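Long-range contacts in CELL WALL surface anchor family protein (Streptococcus pneumoniae, PDB 2WW8), which serves as the adhesin of the pneumococcal pilus and recognises host cells, probably through an integrin-like domain carried on a long multidomain chain: residues V134-A140 with V721-I727; T114-T118 with V129-Q133; A248-G252 with V338-A342; F312-T316 with L350-F354. All coordinates share one frame; numbering follows the deposited sequence.

Contact 1 of 4, residues V134-A140 with V721-I727; sequences VENREEA and VRKYPEI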
loop_
_atom_site.group_PDB
_atom_site.type_symbol
_atom_site.label_atom_id
_atom_site.label_comp_id
_atom_site.label_asym_id
_atom_site.label_seq_id
_atom_site.Cartn_x
_atom_site.Cartn_y
_atom_site.Cartn_z
ATOM N N VAL A 134 -41.123 20.030 -2.870
ATOM C CA VAL A 134 -40.482 19.748 -4.153
ATOM C C VAL A 134 -39.809 18.381 -4.088
ATOM O O VAL A 134 -39.629 17.856 -2.998
ATOM C CB VAL A 134 -39.375 20.779 -4.447
ATOM C CG1 VAL A 134 -39.960 22.114 -4.868
ATOM C CG2 VAL A 134 -38.462 20.952 -3.241
ATOM N N GLU A 135 -39.456 17.817 -5.240
ATOM C CA GLU A 135 -38.504 16.710 -5.311
ATOM C C GLU A 135 -37.100 17.292 -5.483
ATOM O O GLU A 135 -36.909 18.224 -6.263
ATOM C CB GLU A 135 -38.786 15.755 -6.486
ATOM C CG GLU A 135 -40.180 15.136 -6.575
ATOM C CD GLU A 135 -40.510 14.108 -5.495
ATOM O OE1 GLU A 135 -39.803 13.998 -4.470
ATOM O OE2 GLU A 135 -41.512 13.380 -5.660
ATOM N N ASN A 136 -36.106 16.771 -4.773
ATOM C CA ASN A 136 -34.736 17.127 -5.127
ATOM C C ASN A 136 -34.213 16.104 -6.109
ATOM O O ASN A 136 -34.311 14.913 -5.847
ATOM C CB ASN A 136 -33.896 17.261 -3.878
ATOM C CG ASN A 136 -34.559 18.176 -2.888
ATOM O OD1 ASN A 136 -34.725 19.366 -3.140
ATOM N ND2 ASN A 136 -34.989 17.621 -1.772
ATOM N N ARG A 137 -33.698 16.545 -7.249
ATOM C CA ARG A 137 -33.355 15.603 -8.304
ATOM C C ARG A 137 -31.841 15.366 -8.453
ATOM O O ARG A 137 -31.043 16.290 -8.288
ATOM C CB ARG A 137 -33.974 16.067 -9.621
ATOM C CG ARG A 137 -34.285 14.932 -10.583
ATOM C CD ARG A 137 -35.776 14.614 -10.647
ATOM N NE ARG A 137 -36.104 14.008 -11.942
ATOM C CZ ARG A 137 -36.425 14.672 -13.058
ATOM N NH1 ARG A 137 -36.485 16.008 -13.089
ATOM N NH2 ARG A 137 -36.697 13.991 -14.171
ATOM N N GLU A 138 -31.469 14.128 -8.775
ATOM C CA GLU A 138 -30.087 13.768 -9.074
ATOM C C GLU A 138 -29.515 14.702 -10.120
ATOM O O GLU A 138 -30.123 14.874 -11.160
ATOM C CB GLU A 138 -30.003 12.376 -9.695
ATOM C CG GLU A 138 -30.519 11.249 -8.833
ATOM C CD GLU A 138 -29.573 10.945 -7.688
ATOM O OE1 GLU A 138 -28.344 11.127 -7.852
ATOM O OE2 GLU A 138 -30.071 10.512 -6.628
ATOM N N GLU A 139 -28.344 15.265 -9.857
ATOM C CA GLU A 139 -27.569 15.997 -10.839
ATOM C C GLU A 139 -26.294 15.215 -11.216
ATOM O O GLU A 139 -25.755 14.486 -10.381
ATOM C CB GLU A 139 -27.232 17.351 -10.221
ATOM C CG GLU A 139 -26.495 18.283 -11.150
ATOM C CD GLU A 139 -27.346 18.643 -12.355
ATOM O OE1 GLU A 139 -27.309 17.886 -13.354
ATOM O OE2 GLU A 139 -28.045 19.675 -12.275
ATOM N N ALA A 140 -25.822 15.351 -12.455
ATOM C CA ALA A 140 -24.645 14.653 -12.949
ATOM C C ALA A 140 -23.406 15.391 -12.466
ATOM O O ALA A 140 -23.416 16.615 -12.353
ATOM C CB ALA A 140 -24.650 14.600 -14.461
ATOM N N VAL A 721 -22.090 16.550 -5.847
ATOM C CA VAL A 721 -22.807 17.442 -6.766
ATOM C C VAL A 721 -24.163 17.708 -6.121
ATOM O O VAL A 721 -24.840 16.768 -5.684
ATOM C CB VAL A 721 -22.944 16.859 -8.204
ATOM C CG1 VAL A 721 -23.655 15.511 -8.217
ATOM C CG2 VAL A 721 -23.719 17.815 -9.121
ATOM N N ARG A 722 -24.541 18.974 -6.006
ATOM C CA ARG A 722 -25.735 19.276 -5.242
ATOM C C ARG A 722 -26.995 18.923 -6.045
ATOM O O ARG A 722 -27.023 19.073 -7.271
ATOM C CB ARG A 722 -25.698 20.745 -4.879
ATOM C CG ARG A 722 -26.434 21.061 -3.617
ATOM C CD ARG A 722 -26.074 22.515 -3.404
ATOM N NE ARG A 722 -24.972 22.649 -2.466
ATOM C CZ ARG A 722 -25.108 22.288 -1.198
ATOM N NH1 ARG A 722 -26.276 21.783 -0.814
ATOM N NH2 ARG A 722 -24.101 22.405 -0.340
ATOM N N LYS A 723 -28.015 18.413 -5.365
ATOM C CA LYS A 723 -29.316 18.176 -6.010
ATOM C C LYS A 723 -30.093 19.465 -6.250
ATOM O O LYS A 723 -29.976 20.449 -5.505
ATOM C CB LYS A 723 -30.173 17.212 -5.200
ATOM C CG LYS A 723 -29.721 15.781 -5.350
ATOM C CD LYS A 723 -30.251 15.008 -4.179
ATOM C CE LYS A 723 -29.619 13.635 -4.071
ATOM N NZ LYS A 723 -30.745 12.730 -3.655
ATOM N N TYR A 724 -30.893 19.462 -7.307
ATOM C CA TYR A 724 -31.667 20.665 -7.599
ATOM C C TYR A 724 -33.145 20.445 -7.277
ATOM O O TYR A 724 -33.648 19.328 -7.393
ATOM C CB TYR A 724 -31.425 21.178 -9.026
ATOM C CG TYR A 724 -31.911 20.211 -10.060
ATOM C CD1 TYR A 724 -33.269 20.150 -10.382
ATOM C CD2 TYR A 724 -31.027 19.344 -10.690
ATOM C CE1 TYR A 724 -33.734 19.249 -11.307
ATOM C CE2 TYR A 724 -31.485 18.437 -11.635
ATOM C CZ TYR A 724 -32.842 18.410 -11.935
ATOM O OH TYR A 724 -33.339 17.522 -12.852
ATOM N N PRO A 725 -33.833 21.515 -6.850
ATOM C CA PRO A 725 -35.295 21.456 -6.660
ATOM C C PRO A 725 -36.111 21.421 -7.955
ATOM O O PRO A 725 -35.829 22.182 -8.891
ATOM C CB PRO A 725 -35.614 22.715 -5.836
ATOM C CG PRO A 725 -34.484 23.647 -6.118
ATOM C CD PRO A 725 -33.264 22.830 -6.496
ATOM N N GLU A 726 -37.096 20.520 -7.985
ATOM C CA GLU A 726 -38.102 20.410 -9.035
ATOM C C GLU A 726 -39.511 20.612 -8.456
ATOM O O GLU A 726 -40.033 19.767 -7.718
ATOM C CB GLU A 726 -37.960 19.083 -9.788
ATOM C CG GLU A 726 -39.142 18.736 -10.654
ATOM C CD GLU A 726 -39.313 17.240 -10.761
ATOM O OE1 GLU A 726 -38.505 16.676 -11.530
ATOM O OE2 GLU A 726 -40.222 16.661 -10.100
ATOM N N ILE A 727 -40.111 21.756 -8.774
ATOM C CA ILE A 727 -41.536 21.970 -8.492
ATOM C C ILE A 727 -42.429 21.336 -9.553
ATOM O O ILE A 727 -42.214 21.508 -10.755
ATOM C CB ILE A 727 -41.961 23.430 -8.408
ATOM C CG1 ILE A 727 -41.098 24.180 -7.407
ATOM C CG2 ILE A 727 -43.381 23.478 -7.878
ATOM C CD1 ILE A 727 -40.606 25.491 -7.947
#
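CB of Arg137 lies over one face of the Tyr724 ring, 3.9 Å from the ring centroid, in a CH-pi contact. The Glu139 carboxylate comes to the ring obliquely, with OE2 3.4 Å from Tyr724 CD2. That oxygen also makes a salt bridge with Lys49, whose charge forms a cation-pi pair with the tyrosine. The Arg137 guanidinium in turn has Glu726 OE1 over one of its faces. Arg137 NH1 to Glu726 OE1 is a short salt bridge of 2.6 Å, made by that single oxygen with the two planes 66° apart, and not a flat two-pronged pair. Glu88 is a second carboxylate partner of the same NH1.

Beneath these groups, strands 135-137 and 724-730 pair antiparallel. Glu726 N donates to Glu135 O at 2.9 Å, and Arg137 N to Tyr724 O at 2.8 Å. Strand 724-730 enters from almost 600 residues further along the chain and fits between strands 48-55 and 135-137, completing a sheet of the prealbumin-like domain. Pro725 and Asn136 occupy the face turned from the tyrosine. At one end Val134 CG1 presses tightly on Ile727 CG1 at 3.5 Å; toward the other, Lys723 and Glu138 run alongside in a long salt bridge.

Contact 2 of 4, residues T114-T118 with V129-Q133; sequences TKQWT and VQGEQ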
loop_
_atom_site.group_PDB
_atom_site.type_symbol
_atom_site.label_atom_id
_atom_site.label_comp_id
_atom_site.label_asym_id
_atom_site.label_seq_id
_atom_site.Cartn_x
_atom_site.Cartn_y
_atom_site.Cartn_z
ATOM N N THR A 114 -52.181 31.736 -9.544
ATOM C CA THR A 114 -52.261 32.947 -8.719
ATOM C C THR A 114 -51.031 33.112 -7.814
ATOM O O THR A 114 -50.952 34.051 -7.015
ATOM C CB THR A 114 -53.563 32.975 -7.870
ATOM O OG1 THR A 114 -53.887 31.643 -7.449
ATOM C CG2 THR A 114 -54.743 33.566 -8.658
ATOM N N LYS A 115 -50.066 32.202 -7.955
ATOM C CA LYS A 115 -48.979 32.038 -6.989
ATOM C C LYS A 115 -47.628 32.492 -7.542
ATOM O O LYS A 115 -47.261 32.221 -8.691
ATOM C CB LYS A 115 -48.931 30.589 -6.492
ATOM C CG LYS A 115 -48.101 30.303 -5.239
ATOM C CD LYS A 115 -48.058 28.785 -5.004
ATOM C CE LYS A 115 -47.063 28.314 -3.941
ATOM N NZ LYS A 115 -47.251 28.880 -2.581
ATOM N N GLN A 116 -46.919 33.218 -6.685
ATOM C CA GLN A 116 -45.562 33.673 -6.941
ATOM C C GLN A 116 -44.616 32.963 -5.971
ATOM O O GLN A 116 -44.834 32.975 -4.759
ATOM C CB GLN A 116 -45.491 35.176 -6.695
ATOM C CG GLN A 116 -46.083 36.058 -7.774
ATOM C CD GLN A 116 -45.585 37.486 -7.631
ATOM O OE1 GLN A 116 -45.734 38.100 -6.572
ATOM N NE2 GLN A 116 -44.969 38.015 -8.683
ATOM N N TRP A 117 -43.557 32.348 -6.484
ATOM C CA TRP A 117 -42.621 31.621 -5.611
ATOM C C TRP A 117 -41.338 32.388 -5.323
ATOM O O TRP A 117 -40.799 33.057 -6.197
ATOM C CB TRP A 117 -42.224 30.283 -6.227
ATOM C CG TRP A 117 -43.366 29.364 -6.462
ATOM C CD1 TRP A 117 -43.816 28.377 -5.629
ATOM C CD2 TRP A 117 -44.210 29.337 -7.620
ATOM N NE1 TRP A 117 -44.891 27.737 -6.203
ATOM C CE2 TRP A 117 -45.154 28.307 -7.422
ATOM C CE3 TRP A 117 -44.257 30.083 -8.804
ATOM C CZ2 TRP A 117 -46.140 28.005 -8.367
ATOM C CZ3 TRP A 117 -45.238 29.783 -9.745
ATOM C CH2 TRP A 117 -46.166 28.753 -9.520
ATOM N N THR A 118 -40.847 32.269 -4.096
ATOM C CA THR A 118 -39.534 32.804 -3.734
ATOM C C THR A 118 -38.421 31.756 -3.897
ATOM O O THR A 118 -38.550 30.601 -3.492
ATOM C CB THR A 118 -39.576 33.396 -2.309
ATOM O OG1 THR A 118 -40.576 34.418 -2.279
ATOM C CG2 THR A 118 -38.224 33.984 -1.858
ATOM N N VAL A 129 -36.640 26.651 -2.885
ATOM C CA VAL A 129 -37.895 27.329 -3.211
ATOM C C VAL A 129 -38.678 27.503 -1.909
ATOM O O VAL A 129 -39.160 26.505 -1.385
ATOM C CB VAL A 129 -38.691 26.524 -4.260
ATOM C CG1 VAL A 129 -39.949 27.281 -4.691
ATOM C CG2 VAL A 129 -37.806 26.216 -5.469
ATOM N N GLN A 130 -38.786 28.729 -1.384
ATOM C CA GLN A 130 -39.213 28.959 0.010
ATOM C C GLN A 130 -40.621 28.455 0.329
ATOM O O GLN A 130 -41.529 28.605 -0.487
ATOM C CB GLN A 130 -39.054 30.433 0.425
ATOM C CG GLN A 130 -37.601 30.891 0.663
ATOM C CD GLN A 130 -36.961 30.268 1.916
ATOM O OE1 GLN A 130 -36.345 29.190 1.865
ATOM N NE2 GLN A 130 -37.105 30.953 3.051
ATOM N N GLY A 131 -40.787 27.844 1.500
ATOM C CA GLY A 131 -42.055 27.239 1.911
ATOM C C GLY A 131 -42.782 26.453 0.828
ATOM O O GLY A 131 -43.979 26.634 0.611
ATOM N N GLU A 132 -42.070 25.571 0.137
ATOM C CA GLU A 132 -42.692 24.752 -0.899
ATOM C C GLU A 132 -42.183 23.307 -0.944
ATOM O O GLU A 132 -40.977 23.058 -0.887
ATOM C CB GLU A 132 -42.529 25.423 -2.267
ATOM C CG GLU A 132 -43.507 24.940 -3.332
ATOM C CD GLU A 132 -44.917 25.480 -3.137
ATOM O OE1 GLU A 132 -45.087 26.450 -2.361
ATOM O OE2 GLU A 132 -45.850 24.938 -3.775
ATOM N N GLN A 133 -43.107 22.356 -1.051
ATOM C CA GLN A 133 -42.738 20.967 -1.305
ATOM C C GLN A 133 -42.239 20.748 -2.738
ATOM O O GLN A 133 -42.864 21.209 -3.696
ATOM C CB GLN A 133 -43.926 20.043 -1.049
ATOM C CG GLN A 133 -43.998 18.870 -2.025
ATOM C CD GLN A 133 -44.862 17.761 -1.484
ATOM O OE1 GLN A 133 -46.090 17.766 -1.663
ATOM N NE2 GLN A 133 -44.227 16.811 -0.792
#
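Thr118 and Gln130 make the firm end of this contact. The Gln130 N-H points at Thr118 O over 2.8 Å with an angle of 158° at the hydrogen, approaching from 27° out of the carbonyl plane. The same oxygen takes a CA-H contact from Val129, 3.3 Å from its CA, so one carbonyl holds the end of the antiparallel pairing between strands 116-121 and 127-129, the latter being the edge strand of a sheet of the prealbumin-like domain and the former its neighbour. On the buried side, Val129 CG1 meets Trp117 CB at 4.1 Å. Both residues pack on strand 724-730, Trp117 against Ile729 and Val129 against Pro725 and Ile727.

Beyond Gly131, whose positive phi turns the chain, the fit is looser and more exposed. Lys115 is stretched out to CE, which comes to 3.1 Å from Glu132 OE1. The bend at its last torsion (chi4 58°) turns NZ aside, and Lys115 NZ reaches Glu132 OE1 at 3.3 Å in a salt bridge. Lys115 CG passes over the rim of one face of the Trp117 indole. The Glu132 carboxylate stands perpendicular at the indole edge, Glu132 CD 3.8 Å from Trp117 NE1. No hydrogen bond follows, and NE1 is buried without a partner anywhere in the model. Across the contact the lysine supplies the carboxylate's salt bridge, while the partnerless indole N-H is probably unfavourable.

Contact 3 of 4, residues A248-G252 with V338-A342; sequences AERAG and VPTEA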
loop_
_atom_site.group_PDB
_atom_site.type_symbol
_atom_site.label_atom_id
_atom_site.label_comp_id
_atom_site.label_asym_id
_atom_site.label_seq_id
_atom_site.Cartn_x
_atom_site.Cartn_y
_atom_site.Cartn_z
ATOM N N ALA A 248 23.777 -24.787 9.359
ATOM C CA ALA A 248 24.021 -24.066 8.113
ATOM C C ALA A 248 22.917 -23.037 7.867
ATOM O O ALA A 248 23.188 -21.856 7.538
ATOM C CB ALA A 248 24.219 -25.019 6.966
ATOM N N GLU A 249 21.678 -23.471 8.025
ATOM C CA GLU A 249 20.616 -22.558 7.683
ATOM C C GLU A 249 20.573 -21.367 8.631
ATOM O O GLU A 249 20.308 -20.232 8.217
ATOM C CB GLU A 249 19.253 -23.222 7.455
ATOM C CG GLU A 249 18.446 -23.475 8.639
ATOM C CD GLU A 249 17.162 -24.252 8.403
ATOM O OE1 GLU A 249 16.850 -24.727 7.291
ATOM O OE2 GLU A 249 16.461 -24.417 9.408
ATOM N N ARG A 250 20.797 -21.601 9.913
ATOM C CA ARG A 250 20.736 -20.512 10.845
ATOM C C ARG A 250 21.933 -19.570 10.721
ATOM O O ARG A 250 21.773 -18.372 10.918
ATOM C CB ARG A 250 20.472 -20.980 12.288
ATOM C CG ARG A 250 19.090 -21.646 12.434
ATOM C CD ARG A 250 18.897 -22.234 13.804
ATOM N NE ARG A 250 17.571 -22.808 13.864
ATOM C CZ ARG A 250 17.094 -23.615 14.819
ATOM N NH1 ARG A 250 17.803 -23.964 15.894
ATOM N NH2 ARG A 250 15.842 -24.041 14.724
ATOM N N ALA A 251 23.126 -20.093 10.483
ATOM C CA ALA A 251 24.320 -19.246 10.303
ATOM C C ALA A 251 24.134 -18.476 9.021
ATOM O O ALA A 251 24.579 -17.342 9.022
ATOM C CB ALA A 251 25.589 -20.073 10.196
ATOM N N GLY A 252 23.548 -19.084 7.975
ATOM C CA GLY A 252 23.272 -18.403 6.697
ATOM C C GLY A 252 22.232 -17.296 6.853
ATOM O O GLY A 252 22.462 -16.161 6.411
ATOM N N VAL A 338 25.275 -16.749 -0.077
ATOM C CA VAL A 338 25.365 -17.278 1.291
ATOM C C VAL A 338 24.718 -18.692 1.318
ATOM O O VAL A 338 23.569 -18.791 0.980
ATOM C CB VAL A 338 24.685 -16.361 2.313
ATOM C CG1 VAL A 338 24.801 -17.002 3.687
ATOM C CG2 VAL A 338 25.350 -14.952 2.335
ATOM N N PRO A 339 25.448 -19.753 1.732
ATOM C CA PRO A 339 24.880 -21.089 1.753
ATOM C C PRO A 339 23.905 -21.226 2.949
ATOM O O PRO A 339 24.190 -20.660 4.024
ATOM C CB PRO A 339 26.116 -21.981 1.970
ATOM C CG PRO A 339 27.035 -21.122 2.800
ATOM C CD PRO A 339 26.843 -19.742 2.211
ATOM N N THR A 340 22.824 -21.983 2.766
ATOM C CA THR A 340 21.987 -22.388 3.928
ATOM C C THR A 340 21.938 -23.913 4.140
ATOM O O THR A 340 21.067 -24.425 4.870
ATOM C CB THR A 340 20.530 -21.875 3.783
ATOM O OG1 THR A 340 20.030 -22.287 2.500
ATOM C CG2 THR A 340 20.514 -20.357 3.899
ATOM N N GLU A 341 22.862 -24.606 3.470
ATOM C CA GLU A 341 23.015 -26.065 3.574
ATOM C C GLU A 341 24.503 -26.314 3.561
ATOM O O GLU A 341 25.270 -25.454 3.061
ATOM C CB GLU A 341 22.428 -26.751 2.318
ATOM C CG GLU A 341 20.987 -26.345 1.946
ATOM C CD GLU A 341 19.902 -26.937 2.849
ATOM O OE1 GLU A 341 20.164 -27.872 3.654
ATOM O OE2 GLU A 341 18.748 -26.468 2.749
ATOM N N ALA A 342 24.894 -27.489 4.044
ATOM C CA ALA A 342 26.219 -28.041 3.910
ATOM C C ALA A 342 26.019 -29.491 3.429
ATOM O O ALA A 342 24.908 -29.966 3.263
ATOM C CB ALA A 342 26.958 -27.995 5.272
HETATM O O HOH W 1 25.646 -21.314 6.310
#
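Extended away from its own backbone N at chi1 179°, Val338 CG1 reaches across to Gly252 and lies 3.7 Å from the glycine CA. Thr340 is turned differently: at chi1 52° its OG1 sits between the backbone N and the carbonyl carbon, and CG2 lies opposite the carbonyl carbon, facing the same glycine. Having no side chain, Gly252 lets the 338-342 backbone close in on the helix, and Pro339 O comes to 3.6 Å from its CA.

One turn earlier, a water joins the two backbones by donating to Ala248 O and Pro339 O, 2.8 Å each. Ala248 O and Pro339 O lie 3.8 Å apart, two acceptors that the water's two hydrogens satisfy together. Ala248 O also receives the helical bond from Gly252 N, so it is gripped by two donors.

Helix 247-263 packs through Ala251 on Leu231 of strand 225-232, while Val338 and Pro339 of the loop reach that strand and strand 269-275, in a fold consistent with the von Willebrand factor A type, as in integrins. The loop after strand 225-232 supplies Ser234 and Ser236 to the magnesium site, and the Ala342 side chain is about 8 Å from that ion. From this loop, Asn239 accepts a bond from Glu249 N through OD1 and donates from ND2 to Thr340 O. It thereby ties together two groups that are only 3.4 Å apart, Glu249 N and Thr340 O, but badly angled for a direct bond. Asn233 similarly holds Glu341 O. Ala248 CB rests against the Glu341 backbone, 3.7 Å from its C, while the Glu249 carboxylate turns aside to a salt bridge with Arg246.

Contact 4 of 4, residues F312-T316 with L350-F354; sequences FTTNT and LMYQF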
loop_
_atom_site.group_PDB
_atom_site.type_symbol
_atom_site.label_atom_id
_atom_site.label_comp_id
_atom_site.label_asym_id
_atom_site.label_seq_id
_atom_site.Cartn_x
_atom_site.Cartn_y
_atom_site.Cartn_z
ATOM N N PHE A 312 40.626 -36.539 -4.858
ATOM C CA PHE A 312 39.316 -36.217 -5.387
ATOM C C PHE A 312 39.443 -34.812 -5.973
ATOM O O PHE A 312 40.053 -33.936 -5.335
ATOM C CB PHE A 312 38.264 -36.167 -4.245
ATOM C CG PHE A 312 38.014 -37.510 -3.564
ATOM C CD1 PHE A 312 37.110 -38.434 -4.118
ATOM C CD2 PHE A 312 38.737 -37.884 -2.443
ATOM C CE1 PHE A 312 36.857 -39.686 -3.516
ATOM C CE2 PHE A 312 38.534 -39.138 -1.839
ATOM C CZ PHE A 312 37.588 -40.026 -2.371
ATOM N N THR A 313 38.840 -34.636 -7.149
ATOM C CA THR A 313 38.929 -33.357 -7.856
ATOM C C THR A 313 37.546 -32.935 -8.327
ATOM O O THR A 313 36.787 -33.742 -8.899
ATOM C CB THR A 313 39.836 -33.453 -9.083
ATOM O OG1 THR A 313 41.131 -33.829 -8.612
ATOM C CG2 THR A 313 39.892 -32.066 -9.786
ATOM N N THR A 314 37.207 -31.688 -8.071
ATOM C CA THR A 314 35.916 -31.185 -8.591
ATOM C C THR A 314 35.874 -29.663 -8.497
ATOM O O THR A 314 36.763 -29.114 -7.869
ATOM C CB THR A 314 34.683 -31.757 -7.783
ATOM O OG1 THR A 314 33.465 -31.322 -8.438
ATOM C CG2 THR A 314 34.608 -31.282 -6.341
ATOM N N ASN A 315 34.865 -28.989 -9.056
ATOM C CA ASN A 315 34.618 -27.570 -8.748
ATOM C C ASN A 315 33.869 -27.476 -7.415
ATOM O O ASN A 315 32.871 -28.168 -7.182
ATOM C CB ASN A 315 33.789 -26.886 -9.857
ATOM C CG ASN A 315 34.560 -26.771 -11.175
ATOM O OD1 ASN A 315 34.816 -27.794 -11.791
ATOM N ND2 ASN A 315 34.944 -25.559 -11.598
ATOM N N THR A 316 34.269 -26.546 -6.559
ATOM C CA THR A 316 33.539 -26.363 -5.309
ATOM C C THR A 316 32.285 -25.587 -5.650
ATOM O O THR A 316 32.085 -25.045 -6.770
ATOM C CB THR A 316 34.412 -25.600 -4.253
ATOM O OG1 THR A 316 34.797 -24.347 -4.853
ATOM C CG2 THR A 316 35.695 -26.379 -3.948
ATOM N N LEU A 350 31.128 -37.439 -3.214
ATOM C CA LEU A 350 32.315 -36.683 -3.550
ATOM C C LEU A 350 32.399 -35.361 -2.762
ATOM O O LEU A 350 33.450 -35.018 -2.247
ATOM C CB LEU A 350 32.292 -36.419 -5.057
ATOM C CG LEU A 350 33.366 -35.407 -5.542
ATOM C CD1 LEU A 350 34.698 -36.144 -5.534
ATOM C CD2 LEU A 350 32.991 -34.949 -6.983
ATOM N N MET A 351 31.327 -34.576 -2.644
ATOM C CA MET A 351 31.513 -33.250 -2.048
ATOM C C MET A 351 31.850 -33.288 -0.578
ATOM O O MET A 351 32.381 -32.319 -0.038
ATOM C CB MET A 351 30.313 -32.332 -2.256
ATOM C CG MET A 351 29.961 -32.162 -3.760
ATOM S SD MET A 351 31.381 -31.354 -4.638
ATOM C CE MET A 351 31.659 -29.930 -3.567
ATOM N N TYR A 352 31.528 -34.400 0.073
ATOM C CA TYR A 352 31.930 -34.610 1.482
ATOM C C TYR A 352 33.446 -34.521 1.632
ATOM O O TYR A 352 33.975 -34.069 2.679
ATOM C CB TYR A 352 31.355 -35.998 1.854
ATOM C CG TYR A 352 31.634 -36.412 3.286
ATOM C CD1 TYR A 352 32.884 -36.914 3.655
ATOM C CD2 TYR A 352 30.665 -36.211 4.278
ATOM C CE1 TYR A 352 33.147 -37.267 5.003
ATOM C CE2 TYR A 352 30.920 -36.557 5.609
ATOM C CZ TYR A 352 32.131 -37.104 5.933
ATOM O OH TYR A 352 32.367 -37.458 7.229
ATOM N N GLN A 353 34.169 -34.951 0.587
ATOM C CA GLN A 353 35.630 -34.979 0.700
ATOM C C GLN A 353 36.204 -33.565 0.841
ATOM O O GLN A 353 37.363 -33.458 1.221
ATOM C CB GLN A 353 36.303 -35.711 -0.467
ATOM C CG GLN A 353 35.558 -37.073 -0.795
ATOM C CD GLN A 353 35.500 -38.017 0.403
ATOM O OE1 GLN A 353 36.475 -38.101 1.161
ATOM N NE2 GLN A 353 34.374 -38.731 0.577
ATOM N N PHE A 354 35.415 -32.518 0.547
ATOM C CA PHE A 354 35.878 -31.131 0.605
ATOM C C PHE A 354 35.412 -30.388 1.835
ATOM O O PHE A 354 35.558 -29.152 1.927
ATOM C CB PHE A 354 35.398 -30.413 -0.693
ATOM C CG PHE A 354 36.068 -30.973 -1.937
ATOM C CD1 PHE A 354 35.668 -32.182 -2.486
ATOM C CD2 PHE A 354 37.169 -30.331 -2.481
ATOM C CE1 PHE A 354 36.321 -32.712 -3.602
ATOM C CE2 PHE A 354 37.839 -30.866 -3.624
ATOM C CZ PHE A 354 37.437 -32.048 -4.137
#
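Two CH-pi contacts dominate the meeting of strand 311-315 with the short 3-10 turn 351-353. Gln353 CG sits almost squarely above the centre of the Phe312 ring, 3.6 Å from the centroid and 7° off its normal, and the glutamine amide continues over the ring with its plane tilted 28°. Trp305 meets the same phenyl edge-to-face. The second pair is Thr314 CG2 over a face of Phe354, 3.9 Å from the centroid. Chi1 of -174° swings the Thr314 hydroxyl anti to the backbone N and leaves the methyl turned to the ring.

Plain apolar contacts fill in between. Leu350 uses both branches, CD1 at 3.6 Å from Phe312 CD1 and CD2 at 3.7 Å from Thr314 CB, while Met351 SD comes across to Thr314 CG2 at 3.6 Å.

Polar atoms meet Phe354 without bonding to it: Leu350 O lies in plane at its edge, and Phe312 O approaches obliquely, 3.4 Å from Phe354 CZ. Hydrogen bonds run instead to neighbours: the strand backbone bonds to strand 284-292, and Asn235 ND2, in the loop of the magnesium ligands, donates to Tyr352 O. With no hydrogen bond between the two segments, the fit rests on dispersion and shape.

Contacts 1 and 2 belong to one domain and touch through strand 724-730. Contacts 3 and 4 lie some 70 to 100 Å away, centre to centre, on the other side of the chain's centre. They are about 18 Å apart from each other and use two parts of the same loop between helices 328-337 and 359-373. Contact 1 buries Tyr724 to Ile727 beneath an exposed, charged rim; contact 2 buries Trp117 and Val129 beside an exposed lysine and has one backbone bond. In contact 3 the buried part is small residues, close backbones and a water, with Glu341 exposed; in contact 4 it is aromatic, Phe312 and Phe354, without hydrogen bonds between the segments.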